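Local coordinates for glycosyl hydrolase, family 38 (Enterococcus faecalis, PDB 5KBP), which probably hydrolyses alpha-mannosidic linkages in carbohydrates, as a metal-binding member of glycoside hydrolase family 38, at residues K6-I11 / T224-M229; A833-E838 / V872-L877; V844-N849 / I892-F897. One frame throughout, in Å; residues are numbered along the deposited sequence.

Contact 1 (K6-I11 / T224-M229); sequences KKKVYI and TNHLLM
Tyr10 and His226 lie side by side on one face of a parallel strand pair and point the same way. Tyr10 OH meets His226 ND1 at 2.8 Å in a hydrogen bond whose donor could be either group. The rings meet rim to rim, neither over the other's face, with planes 47° apart. Tyr10 CG stands beside its backbone N (chi1 -62°), which brings the ring edge alongside Leu227 O and on to the histidine. On the other face Val9 splits its branches. Val9 CG1 packs on Met229 CG at 3.5 Å, and Val9 CG2 reaches Leu227 CD1 at 3.9 Å. Between the faces the backbone ladder runs Lys8 N to Asn225 O, Leu227 N to Lys8 O (2.9 Å), Tyr10 N to Leu227 O and Met229 N to Tyr10 O (2.8 Å, nearly straight at 176°). Strand 256-260 pairs with the far edge of strand 7-13, which is central in a three-stranded parallel sheet of the N-terminal domain. Helix 204-219 covers Leu227 and Met229, and its Glu219 takes the Lys7 ammonium. The buried imidazole is bonded at both nitrogens, by Tyr10 and by Glu273. This fixes its rotation, and the carboxylate would probably polarise it.

Contact 2 (A833-E838 / V872-L877); sequences AVKRQE and VLEEPL
The end of strand 829-836 with the residues just after it, and the loop 872-877, come no closer than 7.0 Å between the CA atoms of Gln837 and Glu874, so side chains make the bridge. Glu874 reaches across with an extended chain and offers its two carboxylate oxygens to different neighbours. Glu874 OE1 forms a salt bridge with Lys835 NZ. The modelled separation is very short and its exact length doubtful. The lysine meets the glutamate at about a right angle, its chain bent at the last torsion (chi4 66°) to swing NZ round. Glu874 OE2 lies against the aliphatic part of Gln837, 3.2 Å from Gln837 CG. Gln837 and Glu874 run antiparallel alongside one another, with amide and carboxylate planes 65° apart. The amide end of Gln837 reaches the loop backbone, where Gln837 NE2 is 3.0 Å from Glu874 O. Arg896 NH2 donates a hydrogen bond to that oxygen. Gln837 NE2 is also 3.0 Å from Glu875 OE2. Gln837 OE1 is hydrogen-bonded to Thr840. The contact joins an outermost strand of the C-terminal five-stranded sheet to the loop after strand 864-870. Helix 100-117 touches both segments, through Lys835 and Val872, and helix 304-332 packs on the strand.

Contact 3 (V844-N849 / I892-F897); sequences VVRGFN and IRTWRF
Trp895 lays the edge of its indole along strand 844-849, its rim against the bare backbone at Gly847. Trp895 CZ3 comes to 3.6 Å from Gly847 N. The first torsion, chi1 -69°, sets the indole beside its own backbone N, and Trp895 CE3 then sits 3.2 Å from Val845 O. One indole face is covered near its rim by Arg893 CG, from the same strand. Val845 flanks the ring: Val845 CG1 faces CE3, while Val845 CG2 touches Phe897 CE1 at 4.2 Å. The opposite face of the sheet is filled by Val844, Arg846, Phe848, Ile892 and Thr894. Val844 CG1 fits against Thr894 CG2 at 3.7 Å. Arg846 and Thr894 run side by side, and the arginine bends at chi3 (46°). Arg846 CD then rests on Ile892 CG2 at 3.8 Å, and NH2 reaches Thr894 OG1 in a weak hydrogen bond at the guanidinium edge. Phe848 CB packs beside Ile892.

The strands are antiparallel, and Val845 with Trp895 and Gly847 with Arg893 form the hydrogen-bonded pairs. Trp895 N to Val845 O is short at 2.6 Å, whereas the return bond from Val845 N is weak. Strands 829-836 and 864-870 pair on either side, so both strands are interior to the C-terminal beta sandwich sheet. Trp831 meets the indole from strand 829-836. Chemically, each face buries an arginine among apolar groups. Arg893 bonds Glu891 and the Ala885 and Pro886 carbonyls. The salt bridge from Arg846 to Glu101 probably balances its charge.

Contacts 2 and 3 belong to one sheet and touch, their centres about 8 Å apart. Lys835 O lies 2.6 Å from Val844 N, a probable hydrogen bond between neighbouring strands. Glu874 O lies 2.8 Å from Arg896 NH2, probably also bonded, so the loop of contact 2 is tied to the second strand of contact 3. Their segments alternate along the chain. Contact 1 is far off in the N-terminal domain, its centre about 39 Å from that of contact 2 and about 41 Å from that of contact 3. It alone is near the calcium-binding residues: the side chains of Val9 and Tyr256 are about 4 Å apart, although this chain carries no calcium.

Contact 1 (K6-I11 / T224-M229)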
loop_
_atom_site.group_PDB
_atom_site.type_symbol
_atom_site.label_atom_id
_atom_site.label_comp_id
_atom_site.label_asym_id
_atom_site.label_seq_id
_atom_site.Cartn_x
_atom_site.Cartn_y
_atom_site.Cartn_z
ATOM N N LYS A 6 -7.637 55.247 0.366
ATOM C CA LYS A 6 -7.243 54.219 -0.590
ATOM C C LYS A 6 -6.938 52.905 0.125
ATOM O O LYS A 6 -5.958 52.799 0.864
ATOM C CB LYS A 6 -6.033 54.679 -1.404
ATOM C CG LYS A 6 -5.636 53.730 -2.524
ATOM C CD LYS A 6 -4.516 54.314 -3.368
ATOM N N LYS A 7 -7.785 51.906 -0.101
ATOM C CA LYS A 7 -7.627 50.620 0.556
ATOM C C LYS A 7 -6.637 49.743 -0.206
ATOM O O LYS A 7 -6.405 49.914 -1.406
ATOM C CB LYS A 7 -8.976 49.910 0.679
ATOM C CG LYS A 7 -10.014 50.696 1.466
ATOM C CD LYS A 7 -11.310 49.916 1.615
ATOM C CE LYS A 7 -12.338 50.705 2.412
ATOM N NZ LYS A 7 -13.616 49.958 2.580
ATOM N N LYS A 8 -6.050 48.791 0.514
ATOM C CA LYS A 8 -5.053 47.883 -0.037
ATOM C C LYS A 8 -5.655 46.496 -0.203
ATOM O O LYS A 8 -6.327 45.991 0.704
ATOM C CB LYS A 8 -3.814 47.821 0.855
ATOM C CG LYS A 8 -3.032 49.124 0.903
ATOM C CD LYS A 8 -1.607 48.899 1.375
ATOM C CE LYS A 8 -0.787 50.173 1.273
ATOM N NZ LYS A 8 0.653 49.928 1.554
ATOM N N VAL A 9 -5.406 45.883 -1.357
ATOM C CA VAL A 9 -5.956 44.580 -1.706
ATOM C C VAL A 9 -4.790 43.609 -1.827
ATOM O O VAL A 9 -3.994 43.697 -2.771
ATOM C CB VAL A 9 -6.771 44.638 -3.004
ATOM C CG1 VAL A 9 -7.411 43.298 -3.283
ATOM C CG2 VAL A 9 -7.829 45.731 -2.919
ATOM N N TYR A 10 -4.683 42.685 -0.874
ATOM C CA TYR A 10 -3.584 41.726 -0.821
ATOM C C TYR A 10 -4.028 40.434 -1.498
ATOM O O TYR A 10 -4.914 39.732 -0.998
ATOM C CB TYR A 10 -3.156 41.474 0.623
ATOM C CG TYR A 10 -2.627 42.705 1.325
ATOM C CD1 TYR A 10 -3.493 43.629 1.894
ATOM C CD2 TYR A 10 -1.261 42.944 1.419
ATOM C CE1 TYR A 10 -3.017 44.755 2.533
ATOM C CE2 TYR A 10 -0.776 44.069 2.058
ATOM C CZ TYR A 10 -1.660 44.970 2.615
ATOM O OH TYR A 10 -1.185 46.093 3.254
ATOM N N ILE A 11 -3.406 40.118 -2.628
ATOM C CA ILE A 11 -3.747 38.943 -3.423
ATOM C C ILE A 11 -2.694 37.874 -3.154
ATOM O O ILE A 11 -1.527 38.027 -3.530
ATOM C CB ILE A 11 -3.837 39.288 -4.913
ATOM C CG1 ILE A 11 -4.895 40.372 -5.129
ATOM C CG2 ILE A 11 -4.156 38.046 -5.729
ATOM C CD1 ILE A 11 -4.767 41.105 -6.438
ATOM N N THR A 224 -10.145 46.474 8.940
ATOM C CA THR A 224 -9.089 47.396 8.548
ATOM C C THR A 224 -9.253 47.733 7.070
ATOM O O THR A 224 -10.134 47.206 6.383
ATOM C CB THR A 224 -7.699 46.800 8.813
ATOM O OG1 THR A 224 -7.420 45.788 7.837
ATOM C CG2 THR A 224 -7.638 46.177 10.200
ATOM N N ASN A 225 -8.395 48.622 6.576
ATOM C CA ASN A 225 -8.352 48.932 5.153
ATOM C C ASN A 225 -7.543 47.917 4.357
ATOM O O ASN A 225 -7.292 48.139 3.168
ATOM C CB ASN A 225 -7.781 50.335 4.936
ATOM C CG ASN A 225 -8.673 51.419 5.503
ATOM O OD1 ASN A 225 -9.898 51.299 5.489
ATOM N ND2 ASN A 225 -8.063 52.484 6.010
ATOM N N HIS A 226 -7.134 46.816 4.983
ATOM C CA HIS A 226 -6.321 45.793 4.341
ATOM C C HIS A 226 -7.198 44.585 4.037
ATOM O O HIS A 226 -7.755 43.969 4.953
ATOM C CB HIS A 226 -5.141 45.409 5.234
ATOM C CG HIS A 226 -4.285 46.574 5.627
ATOM N ND1 HIS A 226 -3.304 47.088 4.807
ATOM C CD2 HIS A 226 -4.273 47.332 6.749
ATOM C CE1 HIS A 226 -2.720 48.108 5.408
ATOM N NE2 HIS A 226 -3.289 48.278 6.588
ATOM N N LEU A 227 -7.317 44.253 2.756
ATOM C CA LEU A 227 -8.244 43.241 2.276
ATOM C C LEU A 227 -7.476 42.040 1.739
ATOM O O LEU A 227 -6.429 42.195 1.103
ATOM C CB LEU A 227 -9.145 43.822 1.184
ATOM C CG LEU A 227 -9.699 45.216 1.493
ATOM C CD1 LEU A 227 -10.188 45.899 0.227
ATOM C CD2 LEU A 227 -10.812 45.129 2.520
ATOM N N LEU A 228 -8.004 40.845 1.992
ATOM C CA LEU A 228 -7.351 39.594 1.624
ATOM C C LEU A 228 -8.135 38.919 0.506
ATOM O O LEU A 228 -9.314 38.591 0.681
ATOM C CB LEU A 228 -7.233 38.664 2.833
ATOM C CG LEU A 228 -6.509 37.335 2.604
ATOM C CD1 LEU A 228 -5.033 37.554 2.320
ATOM C CD2 LEU A 228 -6.691 36.406 3.795
ATOM N N MET A 229 -7.482 38.717 -0.636
ATOM C CA MET A 229 -8.041 37.973 -1.757
ATOM C C MET A 229 -7.234 36.693 -1.929
ATOM O O MET A 229 -6.036 36.747 -2.229
ATOM C CB MET A 229 -8.015 38.800 -3.044
ATOM C CG MET A 229 -8.797 40.100 -2.978
ATOM S SD MET A 229 -10.559 39.866 -2.688
ATOM C CE MET A 229 -10.998 38.834 -4.083
#

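Contact 2 (A833-E838 / V872-L877)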
loop_
_atom_site.group_PDB
_atom_site.type_symbol
_atom_site.label_atom_id
_atom_site.label_comp_id
_atom_site.label_asym_id
_atom_site.label_seq_id
_atom_site.Cartn_x
_atom_site.Cartn_y
_atom_site.Cartn_z
ATOM N N ALA A 833 3.455 11.898 26.299
ATOM C CA ALA A 833 4.696 11.713 25.559
ATOM C C ALA A 833 5.868 11.494 26.503
ATOM O O ALA A 833 6.013 12.198 27.505
ATOM C CB ALA A 833 4.986 12.914 24.652
ATOM N N VAL A 834 6.695 10.504 26.169
ATOM C CA VAL A 834 8.027 10.325 26.740
ATOM C C VAL A 834 8.934 9.911 25.587
ATOM O O VAL A 834 8.803 8.800 25.061
ATOM C CB VAL A 834 8.070 9.277 27.863
ATOM C CG1 VAL A 834 9.514 8.895 28.175
ATOM C CG2 VAL A 834 7.395 9.810 29.112
ATOM N N LYS A 835 9.831 10.800 25.180
ATOM C CA LYS A 835 10.732 10.531 24.063
ATOM C C LYS A 835 11.988 11.372 24.262
ATOM O O LYS A 835 12.228 11.896 25.354
ATOM C CB LYS A 835 10.024 10.805 22.724
ATOM C CG LYS A 835 9.732 12.271 22.452
ATOM C CD LYS A 835 9.024 12.453 21.119
ATOM C CE LYS A 835 8.964 13.916 20.720
ATOM N NZ LYS A 835 10.322 14.463 20.445
ATOM N N ARG A 836 12.793 11.509 23.212
ATOM C CA ARG A 836 14.041 12.250 23.295
ATOM C C ARG A 836 14.195 13.173 22.094
ATOM O O ARG A 836 13.680 12.901 21.007
ATOM C CB ARG A 836 15.244 11.299 23.401
ATOM C CG ARG A 836 15.262 10.508 24.700
ATOM C CD ARG A 836 16.529 9.692 24.873
ATOM N NE ARG A 836 16.547 9.042 26.180
ATOM C CZ ARG A 836 17.088 9.573 27.273
ATOM N NH1 ARG A 836 17.669 10.764 27.219
ATOM N NH2 ARG A 836 17.052 8.907 28.420
ATOM N N GLN A 837 14.912 14.276 22.312
ATOM C CA GLN A 837 15.108 15.281 21.276
ATOM C C GLN A 837 16.079 14.775 20.212
ATOM O O GLN A 837 16.949 13.944 20.483
ATOM C CB GLN A 837 15.619 16.582 21.898
ATOM C CG GLN A 837 15.580 17.791 20.978
ATOM C CD GLN A 837 15.777 19.095 21.725
ATOM O OE1 GLN A 837 16.486 19.147 22.731
ATOM N NE2 GLN A 837 15.141 20.155 21.242
ATOM N N GLU A 838 15.931 15.306 18.993
ATOM C CA GLU A 838 16.585 14.715 17.826
ATOM C C GLU A 838 18.103 14.684 17.974
ATOM O O GLU A 838 18.730 13.629 17.826
ATOM C CB GLU A 838 16.190 15.473 16.558
ATOM C CG GLU A 838 14.887 15.003 15.933
ATOM C CD GLU A 838 14.823 15.292 14.447
ATOM O OE1 GLU A 838 14.107 14.564 13.728
ATOM O OE2 GLU A 838 15.499 16.241 13.998
ATOM N N VAL A 872 6.283 22.739 22.734
ATOM C CA VAL A 872 6.158 21.438 22.078
ATOM C C VAL A 872 7.214 21.224 21.007
ATOM O O VAL A 872 7.367 20.097 20.518
ATOM C CB VAL A 872 4.758 21.246 21.466
ATOM C CG1 VAL A 872 3.693 21.343 22.549
ATOM C CG2 VAL A 872 4.513 22.257 20.357
ATOM N N LEU A 873 7.945 22.269 20.626
ATOM C CA LEU A 873 9.116 22.121 19.774
ATOM C C LEU A 873 10.369 21.769 20.566
ATOM O O LEU A 873 11.465 21.769 19.995
ATOM C CB LEU A 873 9.352 23.400 18.967
ATOM C CG LEU A 873 8.216 23.838 18.039
ATOM C CD1 LEU A 873 8.629 25.053 17.220
ATOM C CD2 LEU A 873 7.773 22.695 17.133
ATOM N N GLU A 874 10.219 21.494 21.866
ATOM C CA GLU A 874 11.298 21.018 22.732
ATOM C C GLU A 874 12.388 22.065 22.942
ATOM O O GLU A 874 13.540 21.723 23.218
ATOM C CB GLU A 874 11.901 19.714 22.198
ATOM C CG GLU A 874 10.933 18.543 22.228
ATOM C CD GLU A 874 11.256 17.491 21.187
ATOM O OE1 GLU A 874 10.324 16.790 20.744
ATOM O OE2 GLU A 874 12.437 17.371 20.805
ATOM N N GLU A 875 12.037 23.345 22.829
ATOM C CA GLU A 875 12.971 24.424 23.100
ATOM C C GLU A 875 12.526 25.216 24.327
ATOM O O GLU A 875 11.324 25.340 24.585
ATOM C CB GLU A 875 13.097 25.372 21.900
ATOM C CG GLU A 875 13.702 24.718 20.670
ATOM C CD GLU A 875 15.053 24.081 20.946
ATOM O OE1 GLU A 875 15.830 24.636 21.753
ATOM O OE2 GLU A 875 15.338 23.020 20.353
ATOM N N PRO A 876 13.470 25.763 25.096
ATOM C CA PRO A 876 13.110 26.417 26.360
ATOM C C PRO A 876 12.087 27.527 26.165
ATOM O O PRO A 876 12.104 28.250 25.166
ATOM C CB PRO A 876 14.447 26.973 26.863
ATOM C CG PRO A 876 15.475 26.101 26.230
ATOM C CD PRO A 876 14.927 25.748 24.878
ATOM N N LEU A 877 11.185 27.648 27.136
ATOM C CA LEU A 877 10.151 28.670 27.076
ATOM C C LEU A 877 10.759 30.057 27.254
ATOM O O LEU A 877 11.695 30.249 28.034
ATOM C CB LEU A 877 9.091 28.416 28.149
ATOM C CG LEU A 877 8.189 27.198 27.940
ATOM C CD1 LEU A 877 7.311 26.954 29.157
ATOM C CD2 LEU A 877 7.335 27.386 26.694
#

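Contact 3 (V844-N849 / I892-F897)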
loop_
_atom_site.group_PDB
_atom_site.type_symbol
_atom_site.label_atom_id
_atom_site.label_comp_id
_atom_site.label_asym_id
_atom_site.label_seq_id
_atom_site.Cartn_x
_atom_site.Cartn_y
_atom_site.Cartn_z
ATOM N N VAL A 844 12.450 14.042 26.791
ATOM C CA VAL A 844 11.304 14.932 26.639
ATOM C C VAL A 844 10.073 14.237 27.200
ATOM O O VAL A 844 9.756 13.106 26.810
ATOM C CB VAL A 844 11.090 15.332 25.169
ATOM C CG1 VAL A 844 9.825 16.161 25.025
ATOM C CG2 VAL A 844 12.296 16.100 24.647
ATOM N N VAL A 845 9.385 14.911 28.119
ATOM C CA VAL A 845 8.153 14.414 28.717
ATOM C C VAL A 845 7.097 15.504 28.604
ATOM O O VAL A 845 7.377 16.677 28.869
ATOM C CB VAL A 845 8.356 14.005 30.191
ATOM C CG1 VAL A 845 7.065 13.454 30.776
ATOM C CG2 VAL A 845 9.482 12.991 30.314
ATOM N N ARG A 846 5.887 15.120 28.208
ATOM C CA ARG A 846 4.799 16.071 28.042
ATOM C C ARG A 846 3.533 15.556 28.707
ATOM O O ARG A 846 3.166 14.386 28.555
ATOM C CB ARG A 846 4.527 16.358 26.560
ATOM C CG ARG A 846 3.318 17.253 26.317
ATOM C CD ARG A 846 3.380 17.945 24.961
ATOM N NE ARG A 846 3.750 17.030 23.886
ATOM C CZ ARG A 846 4.939 17.021 23.292
ATOM N NH1 ARG A 846 5.195 16.152 22.324
ATOM N NH2 ARG A 846 5.876 17.883 23.664
ATOM N N GLY A 847 2.872 16.446 29.449
ATOM C CA GLY A 847 1.565 16.175 30.010
ATOM C C GLY A 847 0.702 17.419 29.933
ATOM O O GLY A 847 1.146 18.474 29.477
ATOM N N PHE A 848 -0.542 17.285 30.388
ATOM C CA PHE A 848 -1.445 18.426 30.375
ATOM C C PHE A 848 -2.426 18.327 31.532
ATOM O O PHE A 848 -2.768 17.234 31.989
ATOM C CB PHE A 848 -2.198 18.541 29.042
ATOM C CG PHE A 848 -3.206 17.452 28.809
ATOM C CD1 PHE A 848 -2.801 16.178 28.446
ATOM C CD2 PHE A 848 -4.562 17.710 28.928
ATOM C CE1 PHE A 848 -3.729 15.177 28.222
ATOM C CE2 PHE A 848 -5.494 16.715 28.703
ATOM C CZ PHE A 848 -5.077 15.447 28.350
ATOM N N ASN A 849 -2.874 19.490 31.999
ATOM C CA ASN A 849 -3.853 19.560 33.074
ATOM C C ASN A 849 -5.233 19.191 32.547
ATOM O O ASN A 849 -5.653 19.668 31.487
ATOM C CB ASN A 849 -3.875 20.966 33.677
ATOM C CG ASN A 849 -4.612 21.028 35.004
ATOM O OD1 ASN A 849 -5.393 20.136 35.344
ATOM N ND2 ASN A 849 -4.371 22.092 35.758
ATOM N N ILE A 892 -0.509 22.791 28.640
ATOM C CA ILE A 892 0.237 21.694 28.037
ATOM C C ILE A 892 1.699 21.920 28.400
ATOM O O ILE A 892 2.380 22.757 27.800
ATOM C CB ILE A 892 0.033 21.626 26.522
ATOM C CG1 ILE A 892 -1.457 21.625 26.180
ATOM C CG2 ILE A 892 0.707 20.387 25.957
ATOM C CD1 ILE A 892 -1.732 21.821 24.704
ATOM N N ARG A 893 2.189 21.182 29.390
ATOM C CA ARG A 893 3.543 21.362 29.893
ATOM C C ARG A 893 4.466 20.290 29.330
ATOM O O ARG A 893 4.103 19.112 29.262
ATOM C CB ARG A 893 3.564 21.324 31.422
ATOM C CG ARG A 893 4.929 21.604 32.028
ATOM C CD ARG A 893 4.825 21.921 33.509
ATOM N NE ARG A 893 4.138 23.185 33.755
ATOM C CZ ARG A 893 3.947 23.706 34.962
ATOM N NH1 ARG A 893 4.389 23.070 36.039
ATOM N NH2 ARG A 893 3.311 24.862 35.095
ATOM N N THR A 894 5.664 20.710 28.927
ATOM C CA THR A 894 6.677 19.816 28.384
ATOM C C THR A 894 7.970 19.992 29.167
ATOM O O THR A 894 8.447 21.119 29.337
ATOM C CB THR A 894 6.921 20.088 26.895
ATOM O OG1 THR A 894 5.680 20.015 26.184
ATOM C CG2 THR A 894 7.889 19.067 26.318
ATOM N N TRP A 895 8.532 18.885 29.639
ATOM C CA TRP A 895 9.767 18.890 30.408
ATOM C C TRP A 895 10.955 18.511 29.529
ATOM O O TRP A 895 10.808 17.931 28.450
ATOM C CB TRP A 895 9.677 17.922 31.590
ATOM C CG TRP A 895 8.723 18.334 32.672
ATOM C CD1 TRP A 895 9.035 18.962 33.843
ATOM C CD2 TRP A 895 7.305 18.131 32.691
ATOM N NE1 TRP A 895 7.899 19.168 34.586
ATOM C CE2 TRP A 895 6.823 18.668 33.901
ATOM C CE3 TRP A 895 6.397 17.552 31.800
ATOM C CZ2 TRP A 895 5.474 18.639 34.245
ATOM C CZ3 TRP A 895 5.057 17.527 32.142
ATOM C CH2 TRP A 895 4.608 18.069 33.353
ATOM N N ARG A 896 12.147 18.848 30.016
ATOM C CA ARG A 896 13.399 18.457 29.383
ATOM C C ARG A 896 14.382 18.042 30.465
ATOM O O ARG A 896 14.653 18.816 31.388
ATOM C CB ARG A 896 13.995 19.594 28.546
ATOM C CG ARG A 896 15.430 19.327 28.112
ATOM C CD ARG A 896 16.156 20.600 27.706
ATOM N NE ARG A 896 15.779 21.059 26.374
ATOM C CZ ARG A 896 16.388 22.050 25.729
ATOM N NH1 ARG A 896 17.406 22.684 26.294
ATOM N NH2 ARG A 896 15.982 22.404 24.518
ATOM N N PHE A 897 14.910 16.825 30.351
ATOM C CA PHE A 897 15.918 16.302 31.268
ATOM C C PHE A 897 17.232 16.171 30.507
ATOM O O PHE A 897 17.334 15.373 29.570
ATOM C CB PHE A 897 15.490 14.955 31.849
ATOM C CG PHE A 897 14.296 15.035 32.763
ATOM C CD1 PHE A 897 13.009 14.955 32.256
ATOM C CD2 PHE A 897 14.465 15.182 34.129
ATOM C CE1 PHE A 897 11.912 15.025 33.097
ATOM C CE2 PHE A 897 13.372 15.251 34.975
ATOM C CZ PHE A 897 12.093 15.174 34.458
#